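Local coordinates for protein phenylacetaldehyde dehydrogenase (Burkholderia cenocepacia, PDB 4O5H) that probably catalyses the NAD+-dependent oxidation of phenylacetaldehyde to phenylacetate, as a member of the aldehyde dehydrogenase family, at residues A[105-116]-A[124-132]; A[358-369]-A[388-396]. All coordinates share one frame; numbering follows the deposited sequence.

Contact 1 (A[105-116]-A[124-132])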
ATOM      1  N   ILE A 105      -6.767 -27.411  13.677  1.00 10.99           N
ATOM      2  CA  ILE A 105      -7.400 -27.419  12.360  1.00 10.74           C
ATOM      3  C   ILE A 105      -7.228 -28.803  11.706  1.00 10.92           C
ATOM      4  O   ILE A 105      -8.194 -29.395  11.262  1.00 10.75           O
ATOM      5  CB  ILE A 105      -6.857 -26.310  11.452  1.00 10.38           C
ATOM      6  CG1 ILE A 105      -7.313 -24.935  12.005  1.00 10.11           C
ATOM      7  CG2 ILE A 105      -7.293 -26.516  10.004  1.00 10.22           C
ATOM      8  CD1 ILE A 105      -6.535 -23.764  11.432  1.00  9.94           C
ATOM      9  N   GLU A 106      -5.989 -29.300  11.721  1.00 10.95           N
ATOM     10  CA  GLU A 106      -5.707 -30.609  11.205  1.00 11.31           C
ATOM     11  C   GLU A 106      -6.477 -31.710  11.935  1.00 11.51           C
ATOM     12  O   GLU A 106      -6.926 -32.647  11.305  1.00 11.49           O
ATOM     13  CB  GLU A 106      -4.202 -30.866  11.239  1.00 11.61           C
ATOM     14  CG  GLU A 106      -3.478 -30.045  10.159  1.00 11.45           C
ATOM     15  CD  GLU A 106      -1.968 -30.096  10.233  1.00 11.64           C
ATOM     16  OE1 GLU A 106      -1.399 -30.614  11.204  1.00 12.26           O
ATOM     17  OE2 GLU A 106      -1.321 -29.578   9.310  1.00 11.81           O
ATOM     18  N   ALA A 107      -6.618 -31.580  13.258  1.00 11.51           N
ATOM     19  CA  ALA A 107      -7.327 -32.618  14.038  1.00 11.91           C
ATOM     20  C   ALA A 107      -8.799 -32.659  13.665  1.00 11.83           C
ATOM     21  O   ALA A 107      -9.445 -33.660  13.841  1.00 11.94           O
ATOM     22  CB  ALA A 107      -7.151 -32.390  15.558  1.00 12.04           C
ATOM     23  N   ASN A 108      -9.341 -31.544  13.197  1.00 11.41           N
ATOM     24  CA  ASN A 108     -10.751 -31.452  12.892  1.00 11.50           C
ATOM     25  C   ASN A 108     -10.991 -31.184  11.407  1.00 11.47           C
ATOM     26  O   ASN A 108     -11.979 -30.567  11.029  1.00 11.63           O
ATOM     27  CB  ASN A 108     -11.377 -30.337  13.745  1.00 11.35           C
ATOM     28  CG  ASN A 108     -11.346 -30.666  15.235  1.00 11.56           C
ATOM     29  OD1 ASN A 108     -12.158 -31.430  15.710  1.00 11.75           O
ATOM     30  ND2 ASN A 108     -10.381 -30.102  15.951  1.00 11.30           N
ATOM     31  N   ALA A 109     -10.094 -31.694  10.577  1.00 11.71           N
ATOM     32  CA  ALA A 109     -10.074 -31.389   9.153  1.00 11.59           C
ATOM     33  C   ALA A 109     -11.294 -31.914   8.388  1.00 11.81           C
ATOM     34  O   ALA A 109     -11.851 -31.208   7.560  1.00 11.50           O
ATOM     35  CB  ALA A 109      -8.788 -31.921   8.539  1.00 11.60           C
ATOM     36  N   ARG A 110     -11.745 -33.127   8.666  1.00 12.19           N
ATOM     37  CA  ARG A 110     -12.923 -33.656   7.930  1.00 12.56           C
ATOM     38  C   ARG A 110     -14.186 -32.852   8.234  1.00 12.44           C
ATOM     39  O   ARG A 110     -14.921 -32.491   7.333  1.00 12.11           O
ATOM     40  CB  ARG A 110     -13.171 -35.118   8.257  1.00 13.30           C
ATOM     41  CG  ARG A 110     -14.379 -35.689   7.573  1.00 13.97           C
ATOM     42  CD  ARG A 110     -14.264 -35.668   6.040  1.00 14.03           C
ATOM     43  NE  ARG A 110     -15.524 -36.070   5.419  1.00 14.69           N
ATOM     44  CZ  ARG A 110     -15.657 -36.427   4.148  1.00 15.20           C
ATOM     45  NH1 ARG A 110     -14.627 -36.390   3.342  1.00 15.35           N
ATOM     46  NH2 ARG A 110     -16.827 -36.830   3.681  1.00 15.77           N
ATOM     47  N   GLU A 111     -14.406 -32.530   9.517  1.00 12.37           N
ATOM     48  CA  GLU A 111     -15.549 -31.716   9.876  1.00 12.58           C
ATOM     49  C   GLU A 111     -15.515 -30.341   9.181  1.00 11.95           C
ATOM     50  O   GLU A 111     -16.495 -29.884   8.636  1.00 11.83           O
ATOM     51  CB  GLU A 111     -15.575 -31.484  11.402  1.00 13.02           C
ATOM     52  CG  GLU A 111     -16.720 -30.595  11.828  1.00 13.34           C
ATOM     53  CD  GLU A 111     -16.614 -30.165  13.279  1.00 13.82           C
ATOM     54  OE1 GLU A 111     -15.659 -30.600  13.983  1.00 14.19           O
ATOM     55  OE2 GLU A 111     -17.460 -29.348  13.674  1.00 14.14           O
ATOM     56  N   LEU A 112     -14.364 -29.692   9.216  1.00 11.61           N
ATOM     57  CA  LEU A 112     -14.225 -28.403   8.528  1.00 11.23           C
ATOM     58  C   LEU A 112     -14.481 -28.509   7.052  1.00 11.10           C
ATOM     59  O   LEU A 112     -15.120 -27.631   6.465  1.00 10.99           O
ATOM     60  CB  LEU A 112     -12.828 -27.816   8.780  1.00 10.94           C
ATOM     61  CG  LEU A 112     -12.613 -27.261  10.223  1.00 10.89           C
ATOM     62  CD1 LEU A 112     -11.144 -27.023  10.512  1.00 10.70           C
ATOM     63  CD2 LEU A 112     -13.389 -25.990  10.391  1.00 10.88           C
ATOM     64  N   ALA A 113     -14.027 -29.595   6.444  1.00 11.28           N
ATOM     65  CA  ALA A 113     -14.263 -29.831   5.013  1.00 11.36           C
ATOM     66  C   ALA A 113     -15.732 -30.037   4.710  1.00 11.76           C
ATOM     67  O   ALA A 113     -16.244 -29.506   3.740  1.00 11.57           O
ATOM     68  CB  ALA A 113     -13.472 -31.026   4.526  1.00 11.54           C
ATOM     69  N   GLU A 114     -16.422 -30.791   5.552  1.00 12.09           N
ATOM     70  CA  GLU A 114     -17.876 -31.000   5.371  1.00 12.40           C
ATOM     71  C   GLU A 114     -18.646 -29.666   5.506  1.00 12.56           C
ATOM     72  O   GLU A 114     -19.533 -29.367   4.704  1.00 12.59           O
ATOM     73  CB  GLU A 114     -18.405 -32.042   6.384  1.00 12.61           C
ATOM     74  CG  GLU A 114     -17.863 -33.449   6.081  1.00 12.79           C
ATOM     75  CD  GLU A 114     -18.348 -34.544   6.998  1.00 13.18           C
ATOM     76  OE1 GLU A 114     -19.032 -34.265   8.012  1.00 13.10           O
ATOM     77  OE2 GLU A 114     -18.019 -35.718   6.679  1.00 13.49           O
ATOM     78  N   ILE A 115     -18.299 -28.885   6.517  1.00 12.30           N
ATOM     79  CA  ILE A 115     -18.960 -27.620   6.714  1.00 12.54           C
ATOM     80  C   ILE A 115     -18.733 -26.780   5.472  1.00 12.57           C
ATOM     81  O   ILE A 115     -19.660 -26.151   4.945  1.00 12.62           O
ATOM     82  CB  ILE A 115     -18.391 -26.873   7.971  1.00 12.37           C
ATOM     83  CG1 ILE A 115     -18.788 -27.613   9.218  1.00 12.72           C
ATOM     84  CG2 ILE A 115     -18.869 -25.429   8.011  1.00 12.40           C
ATOM     85  CD1 ILE A 115     -18.036 -27.200  10.464  1.00 12.81           C
ATOM     86  N   GLU A 116     -17.490 -26.733   5.018  1.00 12.35           N
ATOM     87  CA  GLU A 116     -17.159 -25.904   3.875  1.00 12.78           C
ATOM     88  C   GLU A 116     -17.886 -26.376   2.619  1.00 12.81           C
ATOM     89  O   GLU A 116     -18.406 -25.549   1.841  1.00 12.88           O
ATOM     90  CB  GLU A 116     -15.660 -25.907   3.622  1.00 12.98           C
ATOM     91  CG  GLU A 116     -15.197 -24.783   2.737  1.00 13.38           C
ATOM     92  CD  GLU A 116     -14.944 -23.490   3.507  1.00 14.06           C
ATOM     93  OE1 GLU A 116     -15.841 -23.064   4.287  1.00 15.21           O
ATOM     94  OE2 GLU A 116     -13.847 -22.937   3.358  1.00 13.61           O
ATOM     95  N   VAL A 124     -16.146 -31.921  -1.241  1.00 14.69           N
ATOM     96  CA  VAL A 124     -15.620 -32.124   0.082  1.00 15.23           C
ATOM     97  C   VAL A 124     -14.172 -32.660   0.053  1.00 16.12           C
ATOM     98  O   VAL A 124     -13.356 -32.312   0.903  1.00 15.17           O
ATOM     99  CB  VAL A 124     -16.529 -33.033   0.919  1.00 15.55           C
ATOM    100  CG1 VAL A 124     -16.548 -34.472   0.390  1.00 15.97           C
ATOM    101  CG2 VAL A 124     -16.117 -33.005   2.378  1.00 15.59           C
ATOM    102  N   MET A 125     -13.852 -33.478  -0.929  1.00 17.87           N
ATOM    103  CA  MET A 125     -12.493 -34.022  -1.005  1.00 19.37           C
ATOM    104  C   MET A 125     -11.470 -32.913  -1.278  1.00 17.44           C
ATOM    105  O   MET A 125     -10.333 -32.999  -0.831  1.00 16.11           O
ATOM    106  CB  MET A 125     -12.400 -35.138  -2.049  1.00 22.77           C
ATOM    107  CG  MET A 125     -13.104 -36.458  -1.663  1.00 27.28           C
ATOM    108  SD  MET A 125     -13.029 -37.725  -2.990  1.00 35.33           S
ATOM    109  CE  MET A 125     -11.270 -37.594  -3.445  1.00 34.50           C
ATOM    110  N   VAL A 126     -11.854 -31.918  -2.063  1.00 15.95           N
ATOM    111  CA  VAL A 126     -10.959 -30.836  -2.397  1.00 15.07           C
ATOM    112  C   VAL A 126     -10.872 -29.898  -1.225  1.00 14.55           C
ATOM    113  O   VAL A 126      -9.777 -29.440  -0.878  1.00 14.51           O
ATOM    114  CB  VAL A 126     -11.414 -30.081  -3.667  1.00 15.23           C
ATOM    115  CG1 VAL A 126     -10.485 -28.944  -3.978  1.00 15.08           C
ATOM    116  CG2 VAL A 126     -11.458 -31.017  -4.893  1.00 15.83           C
ATOM    117  N   ALA A 127     -12.008 -29.587  -0.595  1.00 13.90           N
ATOM    118  CA  ALA A 127     -12.023 -28.789   0.634  1.00 13.47           C
ATOM    119  C   ALA A 127     -11.074 -29.385   1.681  1.00 13.56           C
ATOM    120  O   ALA A 127     -10.377 -28.670   2.354  1.00 13.36           O
ATOM    121  CB  ALA A 127     -13.428 -28.686   1.202  1.00 13.30           C
ATOM    122  N   GLN A 128     -11.065 -30.707   1.817  1.00 13.79           N
ATOM    123  CA  GLN A 128     -10.245 -31.344   2.837  1.00 13.90           C
ATOM    124  C   GLN A 128      -8.763 -31.334   2.475  1.00 13.76           C
ATOM    125  O   GLN A 128      -7.926 -30.899   3.287  1.00 13.36           O
ATOM    126  CB  GLN A 128     -10.716 -32.776   3.054  1.00 14.57           C
ATOM    127  CG  GLN A 128     -10.132 -33.392   4.293  1.00 15.34           C
ATOM    128  CD  GLN A 128     -10.783 -34.719   4.664  1.00 16.42           C
ATOM    129  OE1 GLN A 128     -11.741 -35.178   4.044  1.00 17.16           O
ATOM    130  NE2 GLN A 128     -10.244 -35.339   5.692  1.00 17.34           N
ATOM    131  N   GLY A 129      -8.451 -31.755   1.226  1.00 13.65           N
ATOM    132  CA  GLY A 129      -7.083 -31.884   0.805  1.00 13.69           C
ATOM    133  C   GLY A 129      -6.372 -30.601   0.409  1.00 13.40           C
ATOM    134  O   GLY A 129      -5.150 -30.511   0.430  1.00 12.97           O
ATOM    135  N   LEU A 130      -7.130 -29.600  -0.012  1.00 13.52           N
ATOM    136  CA  LEU A 130      -6.543 -28.299  -0.333  1.00 13.28           C
ATOM    137  C   LEU A 130      -6.895 -27.220   0.724  1.00 12.46           C
ATOM    138  O   LEU A 130      -6.021 -26.792   1.447  1.00 11.74           O
ATOM    139  CB  LEU A 130      -6.956 -27.827  -1.690  1.00 14.34           C
ATOM    140  CG  LEU A 130      -6.323 -26.480  -2.038  1.00 15.32           C
ATOM    141  CD1 LEU A 130      -4.863 -26.656  -2.429  1.00 15.98           C
ATOM    142  CD2 LEU A 130      -7.005 -25.809  -3.195  1.00 16.40           C
ATOM    143  N   ASP A 131      -8.155 -26.791   0.772  1.00 11.85           N
ATOM    144  CA  ASP A 131      -8.537 -25.678   1.614  1.00 11.82           C
ATOM    145  C   ASP A 131      -8.124 -25.880   3.070  1.00 11.33           C
ATOM    146  O   ASP A 131      -7.445 -25.025   3.651  1.00 11.26           O
ATOM    147  CB  ASP A 131     -10.045 -25.408   1.575  1.00 11.78           C
ATOM    148  CG  ASP A 131     -10.543 -25.068   0.206  1.00 12.37           C
ATOM    149  OD1 ASP A 131     -10.291 -25.875  -0.750  1.00 13.32           O
ATOM    150  OD2 ASP A 131     -11.260 -24.025   0.066  1.00 12.43           O
ATOM    151  N   VAL A 132      -8.576 -26.969   3.678  1.00 11.28           N
ATOM    152  CA  VAL A 132      -8.367 -27.137   5.134  1.00 11.07           C
ATOM    153  C   VAL A 132      -6.871 -27.381   5.422  1.00 11.01           C
ATOM    154  O   VAL A 132      -6.280 -26.760   6.302  1.00 10.91           O
ATOM    155  CB  VAL A 132      -9.240 -28.259   5.682  1.00 11.36           C
ATOM    156  CG1 VAL A 132      -8.870 -28.556   7.105  1.00 11.51           C
ATOM    157  CG2 VAL A 132     -10.715 -27.914   5.556  1.00 11.35           C
TER
HETATM  158  O   HOH W   1     -11.657 -22.337   2.134  1.00 11.57           O
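V132 and A113 interlock as knobs into holes between consecutive helices, 109-116 and 124-132, of the aldehyde dehydrogenase fold. The short helical axes approach to 8.2 Å, more antiparallel than parallel. Small side chains make the tight part possible: A113 CB sits among V124, A127, Q128 and V132, 3.6 Å from Q128 CB. V132 enters the hole lined by A109, L112, A113 and, from the last turn of helix 91-107, I105. Its two methyls divide the work: CG1, anti to the backbone N (chi1 171°), meets A109 CB at 3.7 Å, while CG2 reaches L112 CB and the backbone of A113. At the buried end, a water donates to both E116 OE2 and D131 OD2; S216 and K122, respectively, also hold these acids.

The partly exposed side is looser and polar. There R110 turns one guanidinium edge to E114 OE2 in a salt bridge, with NE 2.8 Å from that oxygen, and presents one face to V124 CG2; E114 OE1 is hydrogen-bonded to T23. From another edge, on the side of its own CD, NH1 donates a nearly straight bond (168°) to Q128 OE1, 3.2 Å away, the amide standing 64° from the guanidinium plane.

Contact 2 (A[358-369]-A[388-396])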
ATOM      1  N   PRO A 358     -22.057 -26.996  -7.494  1.00 12.20           N
ATOM      2  CA  PRO A 358     -22.882 -25.846  -7.916  1.00 12.19           C
ATOM      3  C   PRO A 358     -22.127 -24.560  -7.666  1.00 11.70           C
ATOM      4  O   PRO A 358     -21.106 -24.568  -6.958  1.00 11.45           O
ATOM      5  CB  PRO A 358     -24.094 -25.927  -6.956  1.00 12.33           C
ATOM      6  CG  PRO A 358     -23.500 -26.481  -5.712  1.00 12.31           C
ATOM      7  CD  PRO A 358     -22.437 -27.472  -6.165  1.00 12.38           C
ATOM      8  N   LEU A 359     -22.625 -23.471  -8.203  1.00 11.52           N
ATOM      9  CA  LEU A 359     -22.159 -22.172  -7.840  1.00 11.41           C
ATOM     10  C   LEU A 359     -22.725 -21.814  -6.476  1.00 11.11           C
ATOM     11  O   LEU A 359     -23.658 -22.441  -5.999  1.00 10.92           O
ATOM     12  CB  LEU A 359     -22.526 -21.160  -8.931  1.00 11.76           C
ATOM     13  CG  LEU A 359     -22.112 -21.535 -10.363  1.00 11.97           C
ATOM     14  CD1 LEU A 359     -22.318 -20.363 -11.315  1.00 12.38           C
ATOM     15  CD2 LEU A 359     -20.665 -22.007 -10.460  1.00 12.06           C
ATOM     16  N   VAL A 360     -22.210 -20.759  -5.873  1.00 11.03           N
ATOM     17  CA  VAL A 360     -22.492 -20.486  -4.466  1.00 11.09           C
ATOM     18  C   VAL A 360     -23.920 -20.007  -4.197  1.00 11.22           C
ATOM     19  O   VAL A 360     -24.426 -20.171  -3.098  1.00 11.34           O
ATOM     20  CB  VAL A 360     -21.472 -19.491  -3.895  1.00 11.02           C
ATOM     21  CG1 VAL A 360     -21.832 -18.060  -4.304  1.00 11.38           C
ATOM     22  CG2 VAL A 360     -21.423 -19.603  -2.404  1.00 11.09           C
ATOM     23  N   SER A 361     -24.553 -19.375  -5.170  1.00 11.37           N
ATOM     24  CA  SER A 361     -25.858 -18.763  -4.941  1.00 11.90           C
ATOM     25  C   SER A 361     -26.643 -18.624  -6.234  1.00 12.51           C
ATOM     26  O   SER A 361     -26.100 -18.715  -7.344  1.00 12.32           O
ATOM     27  CB  SER A 361     -25.722 -17.352  -4.343  1.00 11.89           C
ATOM     28  OG  SER A 361     -25.088 -16.466  -5.260  1.00 11.58           O
ATOM     29  N   ALA A 362     -27.932 -18.362  -6.090  1.00 13.21           N
ATOM     30  CA  ALA A 362     -28.743 -18.064  -7.268  1.00 13.85           C
ATOM     31  C   ALA A 362     -28.239 -16.836  -7.984  1.00 14.02           C
ATOM     32  O   ALA A 362     -28.298 -16.775  -9.199  1.00 14.70           O
ATOM     33  CB  ALA A 362     -30.222 -17.916  -6.863  1.00 14.42           C
ATOM     34  N   LYS A 363     -27.828 -15.816  -7.239  1.00 13.90           N
ATOM     35  CA  LYS A 363     -27.335 -14.576  -7.838  1.00 14.14           C
ATOM     36  C   LYS A 363     -26.131 -14.861  -8.709  1.00 14.04           C
ATOM     37  O   LYS A 363     -25.995 -14.301  -9.787  1.00 13.94           O
ATOM     38  CB  LYS A 363     -26.927 -13.560  -6.738  1.00 14.36           C
ATOM     39  N   GLN A 364     -25.262 -15.758  -8.249  1.00 13.97           N
ATOM     40  CA  GLN A 364     -24.089 -16.100  -9.018  1.00 14.40           C
ATOM     41  C   GLN A 364     -24.461 -16.857 -10.264  1.00 15.28           C
ATOM     42  O   GLN A 364     -23.897 -16.559 -11.322  1.00 15.37           O
ATOM     43  CB  GLN A 364     -23.085 -16.917  -8.227  1.00 14.41           C
ATOM     44  CG  GLN A 364     -22.129 -16.084  -7.423  1.00 14.58           C
ATOM     45  CD  GLN A 364     -21.458 -15.021  -8.214  1.00 14.77           C
ATOM     46  OE1 GLN A 364     -21.680 -13.855  -7.943  1.00 15.40           O
ATOM     47  NE2 GLN A 364     -20.680 -15.398  -9.216  1.00 15.11           N
ATOM     48  N   ARG A 365     -25.418 -17.772 -10.174  1.00 15.62           N
ATOM     49  CA  ARG A 365     -25.873 -18.445 -11.382  1.00 16.61           C
ATOM     50  C   ARG A 365     -26.483 -17.447 -12.381  1.00 17.53           C
ATOM     51  O   ARG A 365     -26.197 -17.515 -13.559  1.00 17.35           O
ATOM     52  CB  ARG A 365     -26.873 -19.539 -11.063  1.00 17.20           C
ATOM     53  CG  ARG A 365     -27.406 -20.199 -12.342  1.00 18.19           C
ATOM     54  CD  ARG A 365     -28.536 -21.122 -12.047  1.00 18.20           C
ATOM     55  NE  ARG A 365     -29.648 -20.403 -11.364  1.00 18.02           N
ATOM     56  CZ  ARG A 365     -30.542 -20.942 -10.526  1.00 17.25           C
ATOM     57  NH1 ARG A 365     -30.505 -22.222 -10.227  1.00 16.92           N
ATOM     58  NH2 ARG A 365     -31.494 -20.172  -9.963  1.00 17.70           N
ATOM     59  N   GLU A 366     -27.263 -16.486 -11.886  1.00 18.29           N
ATOM     60  CA  GLU A 366     -27.849 -15.465 -12.734  1.00 19.12           C
ATOM     61  C   GLU A 366     -26.772 -14.652 -13.461  1.00 19.68           C
ATOM     62  O   GLU A 366     -26.830 -14.510 -14.683  1.00 21.08           O
ATOM     63  CB  GLU A 366     -28.738 -14.552 -11.903  1.00 19.12           C
ATOM     64  CG  GLU A 366     -29.378 -13.407 -12.657  1.00 20.29           C
ATOM     65  CD  GLU A 366     -30.294 -12.553 -11.790  1.00 20.64           C
ATOM     66  OE1 GLU A 366     -30.704 -12.993 -10.714  1.00 21.74           O
ATOM     67  OE2 GLU A 366     -30.626 -11.428 -12.195  1.00 22.08           O
ATOM     68  N   ARG A 367     -25.753 -14.228 -12.739  1.00 20.13           N
ATOM     69  CA  ARG A 367     -24.630 -13.506 -13.343  1.00 21.08           C
ATOM     70  C   ARG A 367     -23.873 -14.318 -14.392  1.00 19.23           C
ATOM     71  O   ARG A 367     -23.607 -13.847 -15.499  1.00 18.94           O
ATOM     72  CB  ARG A 367     -23.638 -13.076 -12.285  1.00 23.17           C
ATOM     73  CG  ARG A 367     -24.097 -11.886 -11.466  1.00 27.00           C
ATOM     74  CD  ARG A 367     -23.061 -11.498 -10.423  1.00 28.51           C
ATOM     75  NE  ARG A 367     -21.799 -11.141 -11.067  1.00 32.25           N
ATOM     76  CZ  ARG A 367     -21.553  -9.959 -11.624  1.00 36.49           C
ATOM     77  NH1 ARG A 367     -22.490  -9.005 -11.650  1.00 40.74           N
ATOM     78  NH2 ARG A 367     -20.376  -9.723 -12.169  1.00 37.64           N
ATOM     79  N   VAL A 368     -23.518 -15.537 -14.031  1.00 17.33           N
ATOM     80  CA  VAL A 368     -22.727 -16.363 -14.911  1.00 16.94           C
ATOM     81  C   VAL A 368     -23.491 -16.703 -16.180  1.00 17.33           C
ATOM     82  O   VAL A 368     -22.949 -16.598 -17.278  1.00 17.42           O
ATOM     83  CB  VAL A 368     -22.228 -17.635 -14.175  1.00 16.09           C
ATOM     84  CG1 VAL A 368     -21.600 -18.609 -15.133  1.00 15.95           C
ATOM     85  CG2 VAL A 368     -21.230 -17.254 -13.103  1.00 15.33           C
ATOM     86  N   CYS A 369     -24.750 -17.125 -16.047  1.00 18.13           N
ATOM     87  CA  CYS A 369     -25.571 -17.429 -17.231  1.00 18.64           C
ATOM     88  C   CYS A 369     -25.811 -16.186 -18.077  1.00 19.14           C
ATOM     89  O   CYS A 369     -25.867 -16.278 -19.279  1.00 20.93           O
ATOM     90  CB  CYS A 369     -26.900 -18.066 -16.831  1.00 18.80           C
ATOM     91  SG  CYS A 369     -26.605 -19.730 -16.161  1.00 19.81           S
ATOM     92  N   ALA A 388     -27.633 -23.339 -17.721  1.00 30.22           N
ATOM     93  CA  ALA A 388     -28.195 -23.737 -16.447  1.00 28.20           C
ATOM     94  C   ALA A 388     -28.823 -25.162 -16.592  1.00 25.61           C
ATOM     95  O   ALA A 388     -29.359 -25.558 -17.620  1.00 24.42           O
ATOM     96  CB  ALA A 388     -29.275 -22.726 -15.995  1.00 29.16           C
ATOM     97  N   ILE A 389     -28.777 -25.869 -15.488  1.00 22.41           N
ATOM     98  CA  ILE A 389     -29.280 -27.207 -15.295  1.00 19.68           C
ATOM     99  C   ILE A 389     -30.483 -27.035 -14.388  1.00 17.90           C
ATOM    100  O   ILE A 389     -30.405 -26.295 -13.409  1.00 17.51           O
ATOM    101  CB  ILE A 389     -28.076 -27.847 -14.600  1.00 18.93           C
ATOM    102  CG1 ILE A 389     -26.953 -28.147 -15.622  1.00 19.41           C
ATOM    103  CG2 ILE A 389     -28.464 -29.082 -13.875  1.00 18.92           C
ATOM    104  CD1 ILE A 389     -25.633 -28.450 -14.956  1.00 19.60           C
ATOM    105  N   ASP A 390     -31.565 -27.733 -14.667  1.00 17.33           N
ATOM    106  CA  ASP A 390     -32.756 -27.721 -13.812  1.00 16.72           C
ATOM    107  C   ASP A 390     -32.513 -28.274 -12.413  1.00 15.90           C
ATOM    108  O   ASP A 390     -31.565 -29.016 -12.178  1.00 15.69           O
ATOM    109  CB  ASP A 390     -33.907 -28.504 -14.456  1.00 17.30           C
ATOM    110  CG  ASP A 390     -34.452 -27.820 -15.694  1.00 17.97           C
ATOM    111  OD1 ASP A 390     -34.018 -26.689 -15.986  1.00 18.15           O
ATOM    112  OD2 ASP A 390     -35.279 -28.419 -16.385  1.00 18.74           O
ATOM    113  N   GLY A 391     -33.361 -27.871 -11.498  1.00 15.31           N
ATOM    114  CA  GLY A 391     -33.359 -28.354 -10.125  1.00 14.96           C
ATOM    115  C   GLY A 391     -33.075 -27.200  -9.189  1.00 14.25           C
ATOM    116  O   GLY A 391     -32.833 -26.073  -9.648  1.00 13.94           O
ATOM    117  N   PRO A 392     -33.143 -27.458  -7.892  1.00 14.08           N
ATOM    118  CA  PRO A 392     -33.073 -26.378  -6.911  1.00 14.09           C
ATOM    119  C   PRO A 392     -31.670 -25.929  -6.509  1.00 14.00           C
ATOM    120  O   PRO A 392     -31.572 -24.893  -5.867  1.00 13.95           O
ATOM    121  CB  PRO A 392     -33.779 -26.975  -5.672  1.00 13.91           C
ATOM    122  CG  PRO A 392     -33.537 -28.426  -5.785  1.00 14.13           C
ATOM    123  CD  PRO A 392     -33.568 -28.724  -7.263  1.00 14.41           C
ATOM    124  N   GLY A 393     -30.608 -26.689  -6.845  1.00 14.15           N
ATOM    125  CA  GLY A 393     -29.224 -26.272  -6.609  1.00 13.74           C
ATOM    126  C   GLY A 393     -28.847 -25.240  -7.643  1.00 13.74           C
ATOM    127  O   GLY A 393     -29.652 -24.954  -8.527  1.00 14.44           O
ATOM    128  N   PHE A 394     -27.666 -24.635  -7.504  1.00 13.21           N
ATOM    129  CA  PHE A 394     -27.275 -23.541  -8.388  1.00 13.40           C
ATOM    130  C   PHE A 394     -26.214 -23.998  -9.400  1.00 13.88           C
ATOM    131  O   PHE A 394     -25.139 -23.406  -9.542  1.00 13.84           O
ATOM    132  CB  PHE A 394     -26.822 -22.326  -7.580  1.00 12.95           C
ATOM    133  CG  PHE A 394     -27.735 -21.992  -6.448  1.00 12.62           C
ATOM    134  CD1 PHE A 394     -29.093 -21.796  -6.682  1.00 12.98           C
ATOM    135  CD2 PHE A 394     -27.263 -21.893  -5.154  1.00 12.14           C
ATOM    136  CE1 PHE A 394     -29.959 -21.478  -5.640  1.00 13.00           C
ATOM    137  CE2 PHE A 394     -28.119 -21.576  -4.110  1.00 12.17           C
ATOM    138  CZ  PHE A 394     -29.453 -21.358  -4.343  1.00 12.51           C
ATOM    139  N   PHE A 395     -26.554 -25.024 -10.167  1.00 14.30           N
ATOM    140  CA  PHE A 395     -25.610 -25.696 -11.039  1.00 14.62           C
ATOM    141  C   PHE A 395     -25.561 -25.051 -12.426  1.00 15.48           C
ATOM    142  O   PHE A 395     -26.598 -24.642 -12.966  1.00 14.98           O
ATOM    143  CB  PHE A 395     -26.021 -27.163 -11.183  1.00 14.96           C
ATOM    144  CG  PHE A 395     -25.770 -27.990  -9.951  1.00 14.78           C
ATOM    145  CD1 PHE A 395     -24.511 -28.509  -9.685  1.00 14.57           C
ATOM    146  CD2 PHE A 395     -26.817 -28.289  -9.089  1.00 14.96           C
ATOM    147  CE1 PHE A 395     -24.283 -29.312  -8.578  1.00 14.38           C
ATOM    148  CE2 PHE A 395     -26.590 -29.068  -7.982  1.00 15.15           C
ATOM    149  CZ  PHE A 395     -25.320 -29.580  -7.724  1.00 14.81           C
ATOM    150  N   VAL A 396     -24.357 -25.003 -12.978  1.00 15.82           N
ATOM    151  CA  VAL A 396     -24.088 -24.530 -14.315  1.00 17.23           C
ATOM    152  C   VAL A 396     -23.064 -25.442 -14.979  1.00 17.48           C
ATOM    153  O   VAL A 396     -22.143 -25.941 -14.322  1.00 17.46           O
ATOM    154  CB  VAL A 396     -23.493 -23.122 -14.232  1.00 18.04           C
ATOM    155  CG1 VAL A 396     -22.978 -22.689 -15.593  1.00 18.85           C
ATOM    156  CG2 VAL A 396     -24.547 -22.161 -13.712  1.00 18.02           C
TER
HETATM  157  O   HOH W   2     -32.137 -22.795  -7.820  1.00 15.97           O
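F394 lays one face of its ring against the backbone where S361 leads into helix 362-369, with A362 N 3.5 Å above the plane, over the ring centre, and S361 C nearer the rim. CD2 approaches S361 CA to 3.4 Å, and A362 CB packs against CE1. S361 also caps the helix, its OG accepting from Q364 N, so the phenyl group rests on a helix start that is itself held in shape. The backbone of F394 adds a second grip: its O accepts from L359 N at 2.8 Å, the donor standing 45° out of the carbonyl plane.

R365 comes to the ring from the edge. With CG anti to the backbone N (chi1 177°) and the chain bent at chi3, the guanidinium is turned 80° from the phenyl plane, and F394 CD1 lies over one of its faces. NH1 donates to a water 3.0 Å away, which gives a weak bond to P392 O. Farther back along the same side chain, the aliphatic CG meets V396 CG2 at 3.7 Å.

V396 points into the contact and spreads this apolar patch: CG2 also touches L359 CD1 and C369 SG, while CG1 lies more distantly against V368. The neighbouring F395 sets off from its backbone away from the contact, yet its ring takes P358 CB over the face in a CH-pi contact, 3.7 Å from the centroid. The whole is an N-capped helix whose start and one side are packed against the connection between strands 381-384 and 399-402, at the margin of the seven-stranded mixed sheet of this aldehyde dehydrogenase fold.

How the contacts relate
Contact 1 is the more buried of the two and joins helix to helix, whereas contact 2 is partly buried and sets a helix start against a loop. They share no element: their centres lie 24 Å apart, and their nearest atoms stay about 8 Å from each other without touching. Chemistry follows place. Alanines and valines allow close helix packing in contact 1, with acids and a water at its buried end; contact 2 relies on aromatic faces laid over backbone and proline, plus a backbone hydrogen bond. An arginine works toward the more exposed side of each, gripped by side-chain acceptors in contact 1 but reaching main chain through water in contact 2.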